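Local coordinates for suppressor protein MPT5 (Saccharomyces cerevisiae, PDB 5BZ1) that binds recognition elements in the 3'-untranslated regions of target mRNAs through its PUF (Pumilio) repeat domain, regulating expression after transcription, at residues K104-V109 / Q146-K151; Q77-I82 / N111-D116; N88-S93 / V133-D138; K30-P35 / Q67-Y72. All blocks are in the same frame, centred on the assembly; numbering follows the deposited sequence.

From the N terminus, contact 4 (30-35 with 67-72) closes first, joining Pumilio repeats 1 and 2 of the PUF domain before any other contact opens. Contact 2 then opens at 77-82, contact 3 at 88-93 and contact 1 at 104-109; they close in the same order, so all three cross one another and none nests. Contact 2 ties repeat 2 to repeat 3, whereas contacts 3 and 1 tie repeat 3 to repeat 4, so the scaffold is built from local ties between consecutive units. Lysines stitch the set together: K78 of contact 2 reaches the carbonyls of T108 and C70, and K104 of contact 1 that of Q67.

Contact 1. Residues K104-V109 / Q146-K151; sequences KIIDTV and QKCIFK. With nucleotides of chain B.
The RNA-facing helices of Pumilio repeats 3 and 4 lie side by side in the PUF solenoid, and here I106 and D107, at the end of helix 98-107, meet K147, C148 and K151 of helix 141-151. I106 fills the centre. Its CG2 branch rests 3.6 Å from K147 CG and also borders the start of the K151 chain, while CD1, on the other branch, lies 3.8 Å from C148 SG. The two lysines then diverge. K147 leaves with CG anti to its backbone N (chi1 -174°) and bends twice, which turns NZ toward D107 OD1; at 3.9 Å this is a long salt bridge. K151 instead runs its aliphatic chain past the carbonyl of I106, and its NZ donates to D107 O at 3.1 Å, from above the carbonyl plane (52° out of it). Water 1 extends this grip, accepting from K151 NZ at 2.9 Å and donating to V109 O at 2.6 Å. One ammonium thus serves D107 O directly and V109 O through the water. At the opposite end of its segment, Q146 NE2 donates to O4 of U6 of chain B at 2.9 Å, placing the contact just behind the base-reading surface. Farther back, I106 and V109 pack on I118 of helix 112-121, while I149 turns to L186 and V189 of helix 179-189.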
# COMPACT_ATOMS: atom_id res chain seq x y z
N LYS A 104 -17.86 -10.11 3.63
CA LYS A 104 -18.17 -11.52 3.83
C LYS A 104 -18.59 -12.18 2.51
O LYS A 104 -18.17 -13.30 2.21
CB LYS A 104 -19.29 -11.69 4.87
CG LYS A 104 -19.58 -13.14 5.23
CD LYS A 104 -18.32 -13.84 5.73
CE LYS A 104 -18.57 -15.32 6.04
NZ LYS A 104 -19.41 -15.52 7.24
N ILE A 105 -19.40 -11.47 1.73
CA ILE A 105 -19.85 -11.97 0.44
C ILE A 105 -18.66 -12.23 -0.50
O ILE A 105 -18.55 -13.32 -1.07
CB ILE A 105 -20.85 -11.00 -0.22
CG1 ILE A 105 -22.17 -10.99 0.55
CG2 ILE A 105 -21.09 -11.37 -1.68
CD1 ILE A 105 -23.16 -9.94 0.08
N ILE A 106 -17.79 -11.24 -0.64
CA ILE A 106 -16.57 -11.38 -1.42
C ILE A 106 -15.73 -12.54 -0.90
O ILE A 106 -15.18 -13.33 -1.68
CB ILE A 106 -15.72 -10.09 -1.39
CG1 ILE A 106 -16.44 -8.96 -2.13
CG2 ILE A 106 -14.34 -10.31 -2.01
CD1 ILE A 106 -15.88 -7.58 -1.83
N ASP A 107 -15.63 -12.65 0.42
CA ASP A 107 -14.78 -13.66 1.05
C ASP A 107 -15.26 -15.09 0.79
O ASP A 107 -14.48 -16.04 0.91
CB ASP A 107 -14.70 -13.41 2.55
CG ASP A 107 -13.50 -14.08 3.20
OD1 ASP A 107 -12.38 -13.92 2.68
OD2 ASP A 107 -13.69 -14.77 4.22
N THR A 108 -16.53 -15.23 0.43
CA THR A 108 -17.13 -16.55 0.23
C THR A 108 -17.72 -16.78 -1.16
O THR A 108 -18.65 -17.57 -1.30
CB THR A 108 -18.23 -16.84 1.28
OG1 THR A 108 -19.27 -15.86 1.16
CG2 THR A 108 -17.66 -16.80 2.69
N VAL A 109 -17.19 -16.10 -2.17
CA VAL A 109 -17.65 -16.34 -3.55
C VAL A 109 -17.39 -17.79 -3.96
O VAL A 109 -16.37 -18.37 -3.59
CB VAL A 109 -17.01 -15.38 -4.57
CG1 VAL A 109 -17.58 -13.98 -4.43
CG2 VAL A 109 -15.49 -15.37 -4.44
N GLN A 146 -9.82 -3.42 -0.23
CA GLN A 146 -8.74 -4.30 0.21
C GLN A 146 -9.13 -5.77 0.12
O GLN A 146 -8.30 -6.62 -0.21
CB GLN A 146 -8.29 -3.95 1.63
CG GLN A 146 -7.52 -2.64 1.74
CD GLN A 146 -6.98 -2.39 3.14
OE1 GLN A 146 -6.25 -3.21 3.69
NE2 GLN A 146 -7.34 -1.25 3.72
N LYS A 147 -10.39 -6.08 0.42
CA LYS A 147 -10.87 -7.45 0.33
C LYS A 147 -10.82 -7.93 -1.12
O LYS A 147 -10.39 -9.05 -1.39
CB LYS A 147 -12.29 -7.57 0.91
CG LYS A 147 -12.82 -8.99 0.98
CD LYS A 147 -12.02 -9.86 1.94
CE LYS A 147 -12.29 -9.51 3.40
NZ LYS A 147 -11.67 -10.49 4.34
N CYS A 148 -11.25 -7.08 -2.05
CA CYS A 148 -11.16 -7.39 -3.48
C CYS A 148 -9.71 -7.68 -3.88
O CYS A 148 -9.43 -8.62 -4.62
CB CYS A 148 -11.67 -6.22 -4.33
SG CYS A 148 -13.44 -5.89 -4.21
N ILE A 149 -8.80 -6.85 -3.38
CA ILE A 149 -7.39 -6.93 -3.72
C ILE A 149 -6.77 -8.26 -3.31
O ILE A 149 -5.95 -8.82 -4.03
CB ILE A 149 -6.62 -5.74 -3.10
CG1 ILE A 149 -6.92 -4.45 -3.87
CG2 ILE A 149 -5.12 -6.00 -3.09
CD1 ILE A 149 -6.33 -3.20 -3.23
N PHE A 150 -7.19 -8.79 -2.16
CA PHE A 150 -6.63 -10.04 -1.66
C PHE A 150 -7.39 -11.29 -2.09
O PHE A 150 -6.83 -12.39 -2.08
CB PHE A 150 -6.49 -10.00 -0.14
CG PHE A 150 -5.39 -9.09 0.35
CD1 PHE A 150 -4.06 -9.44 0.17
CD2 PHE A 150 -5.69 -7.89 0.97
CE1 PHE A 150 -3.04 -8.61 0.61
CE2 PHE A 150 -4.68 -7.05 1.41
CZ PHE A 150 -3.36 -7.41 1.24
N LYS A 151 -8.65 -11.13 -2.46
CA LYS A 151 -9.50 -12.27 -2.83
C LYS A 151 -9.52 -12.52 -4.34
O LYS A 151 -9.54 -13.67 -4.79
CB LYS A 151 -10.92 -12.06 -2.31
CG LYS A 151 -11.88 -13.22 -2.58
CD LYS A 151 -11.51 -14.46 -1.76
CE LYS A 151 -12.55 -15.56 -1.95
NZ LYS A 151 -12.22 -16.77 -1.14
P U B 6 -5.61 1.66 13.93
OP1 U B 6 -5.15 2.72 14.87
OP2 U B 6 -5.73 0.25 14.40
O5' U B 6 -7.02 2.09 13.32
C5' U B 6 -7.30 3.44 12.97
C4' U B 6 -8.55 3.56 12.14
O4' U B 6 -8.21 3.49 10.73
C3' U B 6 -9.61 2.47 12.37
O3' U B 6 -10.91 3.04 12.24
C2' U B 6 -9.36 1.51 11.21
O2' U B 6 -10.47 0.72 10.85
C1' U B 6 -8.96 2.47 10.10
N1 U B 6 -8.16 1.86 9.03
C2 U B 6 -8.78 1.67 7.81
O2 U B 6 -9.94 1.99 7.62
N3 U B 6 -8.01 1.10 6.82
C4 U B 6 -6.69 0.70 6.94
O4 U B 6 -6.11 0.20 5.97
C5 U B 6 -6.11 0.94 8.24
C6 U B 6 -6.84 1.50 9.22
O HOH W 1 -14.61 -18.30 -1.66

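Contact 2. Residues Q77-I82 / N111-D116; sequences QKTLLI and NEVQID
Q114 is the side chain around which K78, T79 and I82 gather, each crossing it at about a right angle. Its aliphatic part meets I82, whose CD1 lies 3.7 Å from Q114 CB. Farther out, the amide reaches K78 and T79: OE1 is 3.5 Å from K78 CD, and NE2 comes within 3.0 Å of T79 OG1. With CG anti to the carbonyl carbon (chi1 -70°) and the chain extended beyond it, Q114 carries that amide across to the neighbouring helix. At the edge, a looser methyl contact joins T79 CG2 and V113 CG1.

The second shell fixes these groups. Q114 OE1 accepts from the backbone N of D110, so the oxygen end of the buried amide is held from its own side of the contact. T79 OG1 is bonded to A75 O one turn back and receives a hydrogen from water 2 at 2.8 Å; the same water reaches N111 ND2 only weakly. K78 lends just its methylenes here, since its NZ passes on to the carbonyls of T108 and C70. N111 is the N-cap of helix 112-121, and its OD1 takes the backbone N-H of Q114 at 3.0 Å, nearly in line with the side-chain C=O (168°), fixing the turn from which Q114 projects.

The segment axes approach to 9.7 Å and diverge by only 12°, with the nearest atom about 14 Å from the RNA. Such near-parallel stacking of matching helices from successive repeats, here Pumilio 2 and 3, is how alpha-solenoids such as the PUF domain are built.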
# COMPACT_ATOMS: atom_id res chain seq x y z
N GLN A 77 -28.15 -19.87 -4.91
CA GLN A 77 -28.67 -18.86 -4.00
C GLN A 77 -27.74 -17.65 -3.87
O GLN A 77 -28.20 -16.51 -3.82
CB GLN A 77 -28.96 -19.46 -2.62
CG GLN A 77 -30.24 -20.31 -2.55
CD GLN A 77 -30.33 -21.12 -1.26
OE1 GLN A 77 -29.33 -21.42 -0.62
NE2 GLN A 77 -31.56 -21.49 -0.88
N LYS A 78 -26.43 -17.89 -3.80
CA LYS A 78 -25.48 -16.79 -3.65
C LYS A 78 -25.35 -15.96 -4.94
O LYS A 78 -25.20 -14.74 -4.89
CB LYS A 78 -24.11 -17.29 -3.19
CG LYS A 78 -23.08 -16.18 -3.00
CD LYS A 78 -21.84 -16.67 -2.27
CE LYS A 78 -22.15 -16.98 -0.82
NZ LYS A 78 -21.13 -17.89 -0.22
N THR A 79 -25.43 -16.63 -6.08
CA THR A 79 -25.40 -15.95 -7.37
C THR A 79 -26.61 -15.02 -7.53
O THR A 79 -26.47 -13.88 -8.00
CB THR A 79 -25.34 -16.95 -8.54
OG1 THR A 79 -24.13 -17.72 -8.44
CG2 THR A 79 -25.36 -16.23 -9.87
N LEU A 80 -27.78 -15.49 -7.12
CA LEU A 80 -28.99 -14.67 -7.18
C LEU A 80 -28.89 -13.47 -6.24
O LEU A 80 -29.29 -12.36 -6.61
CB LEU A 80 -30.23 -15.50 -6.88
CG LEU A 80 -31.57 -14.76 -6.90
CD1 LEU A 80 -31.73 -13.98 -8.19
CD2 LEU A 80 -32.74 -15.72 -6.71
N LEU A 81 -28.36 -13.69 -5.04
CA LEU A 81 -28.13 -12.60 -4.08
C LEU A 81 -27.23 -11.52 -4.68
O LEU A 81 -27.52 -10.33 -4.59
CB LEU A 81 -27.50 -13.14 -2.79
CG LEU A 81 -26.81 -12.14 -1.86
CD1 LEU A 81 -27.79 -11.12 -1.31
CD2 LEU A 81 -26.09 -12.84 -0.72
N ILE A 82 -26.13 -11.95 -5.30
CA ILE A 82 -25.17 -11.02 -5.89
C ILE A 82 -25.77 -10.33 -7.12
O ILE A 82 -25.55 -9.14 -7.35
CB ILE A 82 -23.85 -11.73 -6.23
CG1 ILE A 82 -23.14 -12.15 -4.94
CG2 ILE A 82 -22.94 -10.83 -7.05
CD1 ILE A 82 -21.86 -12.95 -5.16
N ASN A 111 -17.62 -18.97 -7.33
CA ASN A 111 -17.14 -19.13 -8.70
C ASN A 111 -16.87 -17.81 -9.42
O ASN A 111 -17.12 -16.72 -8.88
CB ASN A 111 -18.14 -19.97 -9.51
CG ASN A 111 -19.54 -19.38 -9.48
OD1 ASN A 111 -19.74 -18.20 -9.78
ND2 ASN A 111 -20.52 -20.21 -9.11
N GLU A 112 -16.39 -17.92 -10.65
CA GLU A 112 -16.02 -16.78 -11.48
C GLU A 112 -17.22 -15.91 -11.83
O GLU A 112 -17.10 -14.68 -11.90
CB GLU A 112 -15.36 -17.29 -12.77
CG GLU A 112 -14.74 -16.22 -13.64
CD GLU A 112 -13.25 -16.07 -13.41
OE1 GLU A 112 -12.75 -16.66 -12.42
OE2 GLU A 112 -12.58 -15.39 -14.21
N VAL A 113 -18.37 -16.54 -12.06
CA VAL A 113 -19.60 -15.82 -12.38
C VAL A 113 -19.92 -14.78 -11.31
O VAL A 113 -20.21 -13.63 -11.63
CB VAL A 113 -20.78 -16.80 -12.55
CG1 VAL A 113 -22.09 -16.03 -12.70
CG2 VAL A 113 -20.55 -17.71 -13.75
N GLN A 114 -19.85 -15.20 -10.05
CA GLN A 114 -20.12 -14.30 -8.93
C GLN A 114 -19.09 -13.17 -8.85
O GLN A 114 -19.45 -12.03 -8.58
CB GLN A 114 -20.14 -15.09 -7.62
CG GLN A 114 -21.36 -16.01 -7.47
CD GLN A 114 -21.22 -16.97 -6.30
OE1 GLN A 114 -20.34 -16.80 -5.45
NE2 GLN A 114 -22.09 -17.98 -6.25
N ILE A 115 -17.82 -13.51 -9.07
CA ILE A 115 -16.76 -12.51 -9.02
C ILE A 115 -16.96 -11.45 -10.11
O ILE A 115 -16.85 -10.26 -9.84
CB ILE A 115 -15.36 -13.17 -9.15
CG1 ILE A 115 -15.07 -14.03 -7.92
CG2 ILE A 115 -14.27 -12.12 -9.32
CD1 ILE A 115 -13.79 -14.85 -8.02
N ASP A 116 -17.28 -11.89 -11.32
CA ASP A 116 -17.49 -10.97 -12.43
C ASP A 116 -18.71 -10.06 -12.24
O ASP A 116 -18.69 -8.90 -12.67
CB ASP A 116 -17.59 -11.74 -13.76
CG ASP A 116 -16.24 -12.27 -14.21
OD1 ASP A 116 -15.21 -11.80 -13.70
OD2 ASP A 116 -16.22 -13.16 -15.09
O HOH W 2 -23.89 -20.03 -9.93

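Contact 3. Residues N88-S93 / V133-D138; sequences NVFQIS and VTLIND
F90 meets L135 obliquely, its CD1 3.6 Å from the leucine CD2 and equally close to CG. At the ring's edge, near its plane, the methyl CG2 of T134 stands 4.0 Å from F90 CE1. Because CG of F90 is anti to the backbone N (chi1 176°), the ring swings across to the next helix although its CB does not point there. S93, one turn on, supports the same leucine methyl from a second direction, its CB 3.6 Å from L135 CD2. Replacing F90 with alanine is likely to open a gap beside L135 and T134, leaving the leucine held in this contact mainly by S93.

The hydroxyl of S93 is turned back into its own helix: OG donates to V89 O at 2.6 Å, while S93 N reaches that oxygen from the opposite face of the carbonyl plane. A polar group is thereby satisfied locally beside an apolar surface. Outside the two segments, L135 also touches I94 and F122, and S93 touches L102 of helix 98-107. D138, just past helix 129-137, uses OD2 to accept from the backbone N of N140 and G141, at the turn into helix 141-151.

With segment axes 10.6 Å apart and inclined by 21°, helices 89-93 and 129-137 form the repeat-on-repeat stacking expected of a PUF alpha-solenoid, between Pumilio 3 and 4.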
# COMPACT_ATOMS: atom_id res chain seq x y z
N ASN A 88 -25.39 -1.91 -6.52
CA ASN A 88 -25.39 -1.05 -5.33
C ASN A 88 -24.12 -1.12 -4.48
O ASN A 88 -24.13 -0.67 -3.33
CB ASN A 88 -26.59 -1.37 -4.45
CG ASN A 88 -27.88 -1.45 -5.23
OD1 ASN A 88 -28.37 -0.45 -5.77
ND2 ASN A 88 -28.46 -2.65 -5.29
N VAL A 89 -23.04 -1.65 -5.04
CA VAL A 89 -21.82 -1.88 -4.27
C VAL A 89 -21.21 -0.61 -3.66
O VAL A 89 -20.60 -0.67 -2.60
CB VAL A 89 -20.74 -2.65 -5.07
CG1 VAL A 89 -21.18 -4.09 -5.30
CG2 VAL A 89 -20.46 -1.96 -6.41
N PHE A 90 -21.37 0.54 -4.33
CA PHE A 90 -20.86 1.79 -3.77
C PHE A 90 -21.61 2.16 -2.50
O PHE A 90 -20.99 2.47 -1.47
CB PHE A 90 -20.97 2.95 -4.77
CG PHE A 90 -20.54 4.28 -4.19
CD1 PHE A 90 -19.20 4.58 -4.03
CD2 PHE A 90 -21.49 5.22 -3.79
CE1 PHE A 90 -18.80 5.80 -3.49
CE2 PHE A 90 -21.10 6.44 -3.24
CZ PHE A 90 -19.75 6.73 -3.09
N GLN A 91 -22.93 2.14 -2.57
CA GLN A 91 -23.78 2.45 -1.42
C GLN A 91 -23.51 1.50 -0.26
O GLN A 91 -23.47 1.91 0.90
CB GLN A 91 -25.25 2.36 -1.83
CG GLN A 91 -26.23 2.41 -0.66
CD GLN A 91 -27.65 2.15 -1.09
OE1 GLN A 91 -27.90 1.76 -2.23
NE2 GLN A 91 -28.60 2.38 -0.19
N ILE A 92 -23.32 0.23 -0.60
CA ILE A 92 -23.06 -0.79 0.40
C ILE A 92 -21.68 -0.60 1.06
O ILE A 92 -21.56 -0.70 2.28
CB ILE A 92 -23.16 -2.19 -0.22
CG1 ILE A 92 -24.60 -2.47 -0.66
CG2 ILE A 92 -22.69 -3.25 0.76
CD1 ILE A 92 -24.76 -3.71 -1.52
N SER A 93 -20.67 -0.31 0.25
CA SER A 93 -19.29 -0.22 0.74
C SER A 93 -19.05 0.95 1.70
O SER A 93 -18.24 0.84 2.62
CB SER A 93 -18.32 -0.15 -0.44
OG SER A 93 -18.48 -1.26 -1.30
N VAL A 133 -12.50 6.31 -6.16
CA VAL A 133 -11.51 7.04 -5.36
C VAL A 133 -12.06 7.24 -3.94
O VAL A 133 -11.36 7.00 -2.95
CB VAL A 133 -11.16 8.40 -5.99
CG1 VAL A 133 -10.34 9.24 -5.02
CG2 VAL A 133 -10.40 8.20 -7.29
N THR A 134 -13.32 7.65 -3.86
CA THR A 134 -14.01 7.81 -2.58
C THR A 134 -13.98 6.52 -1.76
O THR A 134 -13.70 6.55 -0.57
CB THR A 134 -15.45 8.29 -2.79
OG1 THR A 134 -15.44 9.65 -3.26
CG2 THR A 134 -16.24 8.21 -1.50
N LEU A 135 -14.26 5.39 -2.41
CA LEU A 135 -14.21 4.09 -1.75
C LEU A 135 -12.81 3.78 -1.19
O LEU A 135 -12.68 3.29 -0.07
CB LEU A 135 -14.64 2.98 -2.70
CG LEU A 135 -16.13 2.94 -3.04
CD1 LEU A 135 -16.47 1.71 -3.86
CD2 LEU A 135 -16.95 2.96 -1.76
N ILE A 136 -11.79 4.07 -1.99
CA ILE A 136 -10.40 3.81 -1.60
C ILE A 136 -10.04 4.56 -0.31
O ILE A 136 -9.34 4.03 0.55
CB ILE A 136 -9.42 4.20 -2.74
CG1 ILE A 136 -9.59 3.24 -3.92
CG2 ILE A 136 -7.98 4.17 -2.26
CD1 ILE A 136 -8.81 3.65 -5.16
N ASN A 137 -10.54 5.78 -0.18
CA ASN A 137 -10.25 6.62 0.98
C ASN A 137 -11.28 6.55 2.10
O ASN A 137 -11.05 7.06 3.19
CB ASN A 137 -10.06 8.08 0.54
CG ASN A 137 -8.76 8.30 -0.19
OD1 ASN A 137 -7.85 7.48 -0.13
ND2 ASN A 137 -8.65 9.43 -0.89
N ASP A 138 -12.42 5.92 1.83
CA ASP A 138 -13.52 5.91 2.80
C ASP A 138 -13.24 4.98 3.99
O ASP A 138 -12.72 3.88 3.83
CB ASP A 138 -14.84 5.52 2.13
CG ASP A 138 -16.02 5.59 3.09
OD1 ASP A 138 -16.53 6.71 3.33
OD2 ASP A 138 -16.42 4.53 3.61

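Contact 4. Residues K30-P35 / Q67-Y72; sequences KKLETP and QKLCDY. With nucleotides of chain B.
Three kinds of interaction join L32 and E33 to K68, L69 and Y72. The ionic one is short: E33 OE1 accepts from K68 NZ at 2.7 Å through its anti lone pair, the one away from the other carboxylate oxygen. A bend at chi2 (61°) steers the lysine chain across the extended glutamate. The apolar one is L32, whose CD1 meets L69 CD1 at 3.6 Å while its CB borders the Y72 ring, 4.0 Å from CE2. The third lays a carbonyl against an aromatic ring, with L32 O over one face of Y72 and 3.2 Å from its CE1. That oxygen also has a hydrogen-bond partner in S38 OG. Nearby, Y72 OH lies 3.6 Å from E33 CG. A serine in place of Y72 would probably uncover the L32 carbonyl and open a gap beside L32 CB and the E33 methylenes.

On its far side, Q67 NE2 donates to O4 of U9 of chain B at 2.8 Å (N-H...O 160°), so the segment also contacts a base, consistent with a role in RNA recognition. Helix 38-49 packs against the apolar side: V41 touches L32, and M45 and I49 touch L69. In the other direction, C70 meets K104 and I105 of helix 98-107.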
# COMPACT_ATOMS: atom_id res chain seq x y z
N LYS A 30 -28.92 -19.17 14.90
CA LYS A 30 -28.84 -20.41 15.66
C LYS A 30 -29.48 -21.56 14.88
O LYS A 30 -28.98 -22.69 14.89
CB LYS A 30 -29.53 -20.26 17.02
CG LYS A 30 -29.56 -21.53 17.85
CD LYS A 30 -30.24 -21.32 19.19
CE LYS A 30 -30.23 -22.59 20.02
NZ LYS A 30 -30.88 -22.40 21.35
N LYS A 31 -30.57 -21.27 14.18
CA LYS A 31 -31.26 -22.27 13.37
C LYS A 31 -30.39 -22.70 12.19
O LYS A 31 -30.35 -23.89 11.85
CB LYS A 31 -32.59 -21.72 12.88
CG LYS A 31 -33.80 -22.53 13.31
CD LYS A 31 -33.78 -22.77 14.81
CE LYS A 31 -34.93 -23.65 15.24
NZ LYS A 31 -34.91 -23.90 16.71
N LEU A 32 -29.69 -21.75 11.58
CA LEU A 32 -28.76 -22.04 10.50
C LEU A 32 -27.61 -22.90 11.00
O LEU A 32 -27.03 -23.70 10.25
CB LEU A 32 -28.21 -20.75 9.88
CG LEU A 32 -29.17 -19.96 8.99
CD1 LEU A 32 -28.61 -18.59 8.68
CD2 LEU A 32 -29.43 -20.72 7.71
N GLU A 33 -27.28 -22.75 12.28
CA GLU A 33 -26.21 -23.53 12.91
C GLU A 33 -26.73 -24.87 13.42
O GLU A 33 -25.96 -25.66 13.97
CB GLU A 33 -25.56 -22.74 14.05
CG GLU A 33 -24.83 -21.47 13.62
CD GLU A 33 -24.34 -20.66 14.81
OE1 GLU A 33 -23.55 -19.72 14.61
OE2 GLU A 33 -24.75 -20.97 15.94
N THR A 34 -28.03 -25.11 13.26
CA THR A 34 -28.65 -26.37 13.68
C THR A 34 -28.75 -27.32 12.49
O THR A 34 -29.62 -27.16 11.63
CB THR A 34 -30.06 -26.13 14.26
OG1 THR A 34 -30.00 -25.10 15.25
CG2 THR A 34 -30.61 -27.42 14.88
N PRO A 35 -27.86 -28.33 12.44
CA PRO A 35 -27.69 -29.26 11.32
C PRO A 35 -29.01 -29.85 10.81
O PRO A 35 -29.23 -29.89 9.60
CB PRO A 35 -26.81 -30.36 11.91
CG PRO A 35 -26.01 -29.67 12.96
CD PRO A 35 -26.96 -28.66 13.56
N GLN A 67 -24.44 -12.22 6.56
CA GLN A 67 -23.11 -12.80 6.71
C GLN A 67 -23.16 -14.28 7.09
O GLN A 67 -22.41 -15.09 6.54
CB GLN A 67 -22.29 -12.02 7.74
CG GLN A 67 -21.86 -10.64 7.29
CD GLN A 67 -21.01 -9.94 8.34
OE1 GLN A 67 -19.85 -10.28 8.55
NE2 GLN A 67 -21.60 -8.96 9.01
N LYS A 68 -24.03 -14.63 8.03
CA LYS A 68 -24.17 -16.02 8.44
C LYS A 68 -24.64 -16.86 7.26
O LYS A 68 -24.12 -17.94 7.00
CB LYS A 68 -25.17 -16.15 9.60
CG LYS A 68 -24.96 -17.41 10.43
CD LYS A 68 -23.57 -17.39 11.06
CE LYS A 68 -23.24 -18.71 11.72
NZ LYS A 68 -22.11 -18.56 12.68
N LEU A 69 -25.63 -16.33 6.55
CA LEU A 69 -26.21 -16.98 5.38
C LEU A 69 -25.13 -17.33 4.35
O LEU A 69 -25.22 -18.37 3.69
CB LEU A 69 -27.26 -16.06 4.77
CG LEU A 69 -28.63 -16.60 4.37
CD1 LEU A 69 -28.98 -17.87 5.14
CD2 LEU A 69 -29.69 -15.53 4.60
N CYS A 70 -24.11 -16.48 4.22
CA CYS A 70 -23.01 -16.72 3.29
C CYS A 70 -22.28 -18.05 3.54
O CYS A 70 -21.64 -18.59 2.64
CB CYS A 70 -22.00 -15.57 3.33
SG CYS A 70 -22.58 -14.07 2.51
N ASP A 71 -22.38 -18.56 4.76
CA ASP A 71 -21.73 -19.82 5.11
C ASP A 71 -22.57 -21.04 4.72
O ASP A 71 -22.10 -22.18 4.82
CB ASP A 71 -21.40 -19.87 6.60
CG ASP A 71 -20.25 -18.95 6.98
OD1 ASP A 71 -19.38 -18.69 6.12
OD2 ASP A 71 -20.21 -18.49 8.15
N TYR A 72 -23.81 -20.81 4.28
CA TYR A 72 -24.75 -21.91 4.06
C TYR A 72 -25.44 -21.91 2.69
O TYR A 72 -25.94 -22.94 2.25
CB TYR A 72 -25.81 -21.92 5.17
CG TYR A 72 -25.24 -22.08 6.56
CD1 TYR A 72 -24.96 -23.34 7.07
CD2 TYR A 72 -24.99 -20.98 7.36
CE1 TYR A 72 -24.44 -23.49 8.34
CE2 TYR A 72 -24.47 -21.12 8.63
CZ TYR A 72 -24.20 -22.38 9.12
OH TYR A 72 -23.68 -22.53 10.38
P U B 9 -16.74 -4.66 16.03
OP1 U B 9 -16.79 -6.12 15.72
OP2 U B 9 -15.98 -3.75 15.15
O5' U B 9 -18.25 -4.14 16.10
C5' U B 9 -18.56 -2.76 16.27
C4' U B 9 -19.96 -2.47 15.80
O4' U B 9 -20.03 -2.69 14.37
C3' U B 9 -21.02 -3.39 16.38
O3' U B 9 -21.48 -2.94 17.64
C2' U B 9 -22.10 -3.40 15.30
O2' U B 9 -22.95 -2.27 15.42
C1' U B 9 -21.27 -3.26 14.02
N1 U B 9 -21.02 -4.55 13.34
C2 U B 9 -22.01 -5.06 12.52
O2 U B 9 -23.08 -4.50 12.35
N3 U B 9 -21.72 -6.25 11.90
C4 U B 9 -20.54 -6.96 12.02
O4 U B 9 -20.42 -8.02 11.40
C5 U B 9 -19.56 -6.37 12.88
C6 U B 9 -19.82 -5.21 13.49